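Local coordinates for conserved hypothetical protein (Streptococcus pneumoniae, PDB 2GK4), which is of unknown function but probably takes part in coenzyme A biosynthesis as a pantothenate-metabolism flavoprotein, at residues T141-I144 with I145-V148; E150-P153 with T154-L157. One frame throughout, in Å; residues are numbered along the deposited sequence. Where two conformers were deposited one is given.

Interaction 1. Residues T141-I144 with I145-V148; sequences TPKI and ISLV
Ile144 meets Ile145 and Leu147 in a local turn contact, where the loop leaving strand 133-140 winds into helix 145-151. Leu147 N donates to Ile144 O at 2.8 Å with an N-H...O angle of 150°, reaching the oxygen from above the carbonyl plane. Val148 N bonds in turn to Ile145 O, and the two successive i to i+3 bonds wind this stretch tightly. One water accepts from both Ile144 N and Ser146 N, at 3.2 and 3.1 Å, tying the loop backbone to the new turn. The Leu147 side chain folds back over the same carbonyl: with CG beside its own backbone N and anti to the carbonyl carbon (chi1 -60°), its CB lies 3.3 Å from Ile144 O and its CD1 passes the carbonyl oxygen of Lys143. Ile144 carries CG2 anti to its backbone N, on the side of the following peptide, where that methyl lies 4.2 Å from Ile145 CD1. The buried Ile144 side chain also packs on Leu74, Leu75 and Met78 of helix 71-81, while Ile145 packs on His90 and Asn182. Lys143 runs past the Ser146 hydroxyl and crosses Leu147 at about a right angle, but Lys143 was modelled in two conformers, so its closest approaches are doubtful. Upstream, Thr141 OG1 is hydrogen-bonded to Ser95 O. This is the entry to the helix of a beta-alpha-beta crossover, interrupted by the antiparallel 97-104/133-140 arm, between the neighbouring parallel strands 87-90 and 156-163 in the Rossmann-like sheet of an alpha-beta-alpha sandwich.

Interaction 2. Residues E150-P153 with T154-L157; sequences EWNP and TIHL
Asn152 folds its amide over the backbone of Thr154 and the side chain of Ile155, just past the end of helix 145-151. With CG anti to the backbone N (chi1 -176°), OD1 reaches forward to accept Thr154 N at 3.3 Å, from a donor tilted out of the amide plane; the N-H...O angle of 139° makes this a bent bond. ND2, at the other end of the amide, donates to Val82 O and to a water. That water also bonds Thr154 OG1, and a second water links OG1 to Asn152 OD1, donating to the latter at 2.9 Å, so two solvent bridges join hydroxyl and amide. The OD1 bond closes an Asx turn, nested in a type I beta turn from Asn152 to Ile155 in which Ile155 N donates to Asn152 O at 3.2 Å. Ile155 crosses the asparagine side chain at about a right angle, its CB 3.6 Å from Asn152 ND2. Because its CG1 is anti to the backbone N (chi1 -158°), CG2 sits between N and the carbonyl carbon, pressed to 3.2 Å from Asn152 O. Lys149 NZ is also hydrogen-bonded to Pro153 O and Ile155 O.

Interaction 1 and interaction 2 follow one another along the chain and share helix 145-151: the first forms at its start, the second just after its end, with centres 13 Å apart. Their side chains meet on the helix face turned to the central sheet, where Val148 CG1 lies 3.6 Å from Ile155 CG2, and Ile145 CG2 and Val148 CG1 both approach Leu157 CD2. On the flank facing helix 71-81, Trp151 CZ3 comes within 3.7 Å of Ile144 O. Strand 87-90 underlies both contacts through Leu88, and helix 71-81 flanks them, touching Ile144 and Trp151. Together they bound a short two-turn helix that carries the chain from the antiparallel 97-104/133-140 pair back into strand 156-163 of the central sheet.

Interaction 1. Residues T141-I144 with I145-V148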
loop_
_atom_site.group_PDB
_atom_site.type_symbol
_atom_site.label_atom_id
_atom_site.label_comp_id
_atom_site.label_asym_id
_atom_site.label_seq_id
_atom_site.Cartn_x
_atom_site.Cartn_y
_atom_site.Cartn_z
ATOM N N THR A 141 0.388 14.475 10.404
ATOM C CA THR A 141 -0.532 13.648 11.182
ATOM C C THR A 141 -0.513 14.120 12.641
ATOM O O THR A 141 0.426 14.827 13.046
ATOM C CB THR A 141 -0.088 12.183 11.131
ATOM O OG1 THR A 141 1.323 12.139 11.345
ATOM C CG2 THR A 141 -0.431 11.590 9.756
ATOM N N PRO A 142 -1.529 13.721 13.432
ATOM C CA PRO A 142 -1.597 14.110 14.868
ATOM C C PRO A 142 -0.469 13.505 15.678
ATOM O O PRO A 142 -0.014 12.377 15.380
ATOM C CB PRO A 142 -2.893 13.466 15.357
ATOM C CG PRO A 142 -3.164 12.304 14.362
ATOM C CD PRO A 142 -2.683 12.887 13.041
ATOM N N LYS A 143 0.011 14.233 16.687
ATOM C CA LYS A 143 0.932 13.625 17.638
ATOM C C LYS A 143 0.163 12.506 18.338
ATOM O O LYS A 143 -1.056 12.606 18.536
ATOM C CB LYS A 143 1.521 14.646 18.636
ATOM C CG LYS A 143 0.517 15.478 19.422
ATOM C CD LYS A 143 1.226 16.316 20.502
ATOM C CE LYS A 143 1.180 15.623 21.875
ATOM N NZ LYS A 143 1.905 16.342 22.976
ATOM N N ILE A 144 0.862 11.415 18.634
ATOM C CA ILE A 144 0.264 10.257 19.291
ATOM C C ILE A 144 1.160 9.787 20.428
ATOM O O ILE A 144 0.757 9.785 21.584
ATOM C CB ILE A 144 0.001 9.068 18.299
ATOM C CG1 ILE A 144 -1.026 9.456 17.244
ATOM C CG2 ILE A 144 -0.518 7.829 19.046
ATOM C CD1 ILE A 144 -1.208 8.405 16.087
ATOM N N ILE A 145 2.370 9.350 20.093
ATOM C CA ILE A 145 3.251 8.779 21.119
ATOM C C ILE A 145 3.539 9.761 22.252
ATOM O O ILE A 145 3.610 9.367 23.431
ATOM C CB ILE A 145 4.490 8.181 20.476
ATOM C CG1 ILE A 145 4.019 7.117 19.461
ATOM C CG2 ILE A 145 5.449 7.526 21.512
ATOM C CD1 ILE A 145 3.134 5.977 20.096
ATOM N N SER A 146 3.648 11.047 21.924
ATOM C CA SER A 146 3.882 12.046 22.981
ATOM C C SER A 146 2.700 12.194 23.944
ATOM O O SER A 146 2.836 12.832 25.004
ATOM C CB SER A 146 4.279 13.390 22.374
ATOM O OG SER A 146 3.185 13.986 21.702
ATOM N N LEU A 147 1.541 11.607 23.601
ATOM C CA LEU A 147 0.369 11.581 24.490
ATOM C C LEU A 147 0.324 10.374 25.412
ATOM O O LEU A 147 -0.460 10.344 26.362
ATOM C CB LEU A 147 -0.941 11.599 23.684
ATOM C CG LEU A 147 -1.109 12.838 22.799
ATOM C CD1 LEU A 147 -2.412 12.781 22.042
ATOM C CD2 LEU A 147 -1.057 14.069 23.686
ATOM N N VAL A 148 1.142 9.368 25.122
ATOM C CA VAL A 148 1.046 8.111 25.853
ATOM C C VAL A 148 1.169 8.297 27.357
ATOM O O VAL A 148 0.346 7.783 28.133
ATOM C CB VAL A 148 2.070 7.077 25.326
ATOM C CG1 VAL A 148 2.256 5.946 26.355
ATOM C CG2 VAL A 148 1.605 6.533 23.979
HETATM O O HOH W 1 3.841 12.428 19.129
#

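Interaction 2. Residues E150-P153 with T154-L157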
loop_
_atom_site.group_PDB
_atom_site.type_symbol
_atom_site.label_atom_id
_atom_site.label_comp_id
_atom_site.label_asym_id
_atom_site.label_seq_id
_atom_site.Cartn_x
_atom_site.Cartn_y
_atom_site.Cartn_z
ATOM N N GLU A 150 0.610 10.777 29.084
ATOM C CA GLU A 150 -0.504 11.570 29.604
ATOM C C GLU A 150 -1.736 10.692 29.818
ATOM O O GLU A 150 -2.424 10.804 30.844
ATOM C CB GLU A 150 -0.820 12.717 28.631
ATOM C CG GLU A 150 0.077 13.959 28.745
ATOM C CD GLU A 150 1.581 13.682 28.817
ATOM O OE1 GLU A 150 2.090 12.810 28.069
ATOM O OE2 GLU A 150 2.267 14.367 29.618
ATOM N N TRP A 151 -2.028 9.825 28.847
ATOM C CA TRP A 151 -3.057 8.777 29.017
ATOM C C TRP A 151 -2.743 7.800 30.136
ATOM O O TRP A 151 -3.644 7.340 30.845
ATOM C CB TRP A 151 -3.205 7.943 27.737
ATOM C CG TRP A 151 -3.815 8.678 26.594
ATOM C CD1 TRP A 151 -4.928 9.454 26.617
ATOM C CD2 TRP A 151 -3.389 8.626 25.221
ATOM N NE1 TRP A 151 -5.206 9.932 25.346
ATOM C CE2 TRP A 151 -4.277 9.442 24.474
ATOM C CE3 TRP A 151 -2.346 7.983 24.561
ATOM C CZ2 TRP A 151 -4.136 9.649 23.096
ATOM C CZ3 TRP A 151 -2.204 8.173 23.189
ATOM C CH2 TRP A 151 -3.100 8.996 22.474
ATOM N N ASN A 152 -1.475 7.437 30.282
ATOM C CA ASN A 152 -1.091 6.540 31.371
ATOM C C ASN A 152 0.304 6.925 31.876
ATOM O O ASN A 152 1.306 6.484 31.317
ATOM C CB ASN A 152 -1.126 5.076 30.903
ATOM C CG ASN A 152 -0.838 4.080 32.024
ATOM O OD1 ASN A 152 -0.475 4.458 33.137
ATOM N ND2 ASN A 152 -0.997 2.785 31.723
ATOM N N PRO A 153 0.372 7.798 32.903
ATOM C CA PRO A 153 1.657 8.264 33.428
ATOM C C PRO A 153 2.601 7.194 33.920
ATOM O O PRO A 153 3.805 7.419 33.925
ATOM C CB PRO A 153 1.244 9.169 34.605
ATOM C CG PRO A 153 -0.076 9.709 34.176
ATOM C CD PRO A 153 -0.749 8.467 33.584
ATOM N N THR A 154 2.087 6.051 34.351
ATOM C CA THR A 154 2.958 5.023 34.897
ATOM C C THR A 154 3.334 3.922 33.898
ATOM O O THR A 154 4.072 3.001 34.238
ATOM C CB THR A 154 2.354 4.329 36.135
ATOM O OG1 THR A 154 1.079 3.779 35.800
ATOM C CG2 THR A 154 2.203 5.311 37.331
ATOM N N ILE A 155 2.837 3.990 32.679
ATOM C CA ILE A 155 3.199 2.977 31.678
ATOM C C ILE A 155 4.700 3.047 31.339
ATOM O O ILE A 155 5.306 4.126 31.354
ATOM C CB ILE A 155 2.307 3.075 30.405
ATOM C CG1 ILE A 155 2.311 1.735 29.643
ATOM C CG2 ILE A 155 2.720 4.282 29.524
ATOM C CD1 ILE A 155 1.413 1.725 28.417
ATOM N N HIS A 156 5.328 1.900 31.093
ATOM C CA HIS A 156 6.712 1.895 30.627
ATOM C C HIS A 156 6.699 2.016 29.105
ATOM O O HIS A 156 6.191 1.121 28.429
ATOM C CB HIS A 156 7.393 0.609 31.082
ATOM C CG HIS A 156 7.482 0.492 32.574
ATOM N ND1 HIS A 156 8.196 1.386 33.339
ATOM C CD2 HIS A 156 6.908 -0.374 33.442
ATOM C CE1 HIS A 156 8.077 1.062 34.616
ATOM N NE2 HIS A 156 7.302 -0.005 34.704
ATOM N N LEU A 157 7.197 3.146 28.588
ATOM C CA LEU A 157 7.121 3.436 27.157
ATOM C C LEU A 157 8.435 3.123 26.459
ATOM O O LEU A 157 9.474 3.727 26.756
ATOM C CB LEU A 157 6.768 4.890 26.914
ATOM C CG LEU A 157 6.821 5.450 25.500
ATOM C CD1 LEU A 157 5.959 4.593 24.541
ATOM C CD2 LEU A 157 6.308 6.924 25.567
HETATM O O HOH W 2 0.708 1.484 34.189
HETATM O O HOH W 3 -0.776 5.784 35.646
#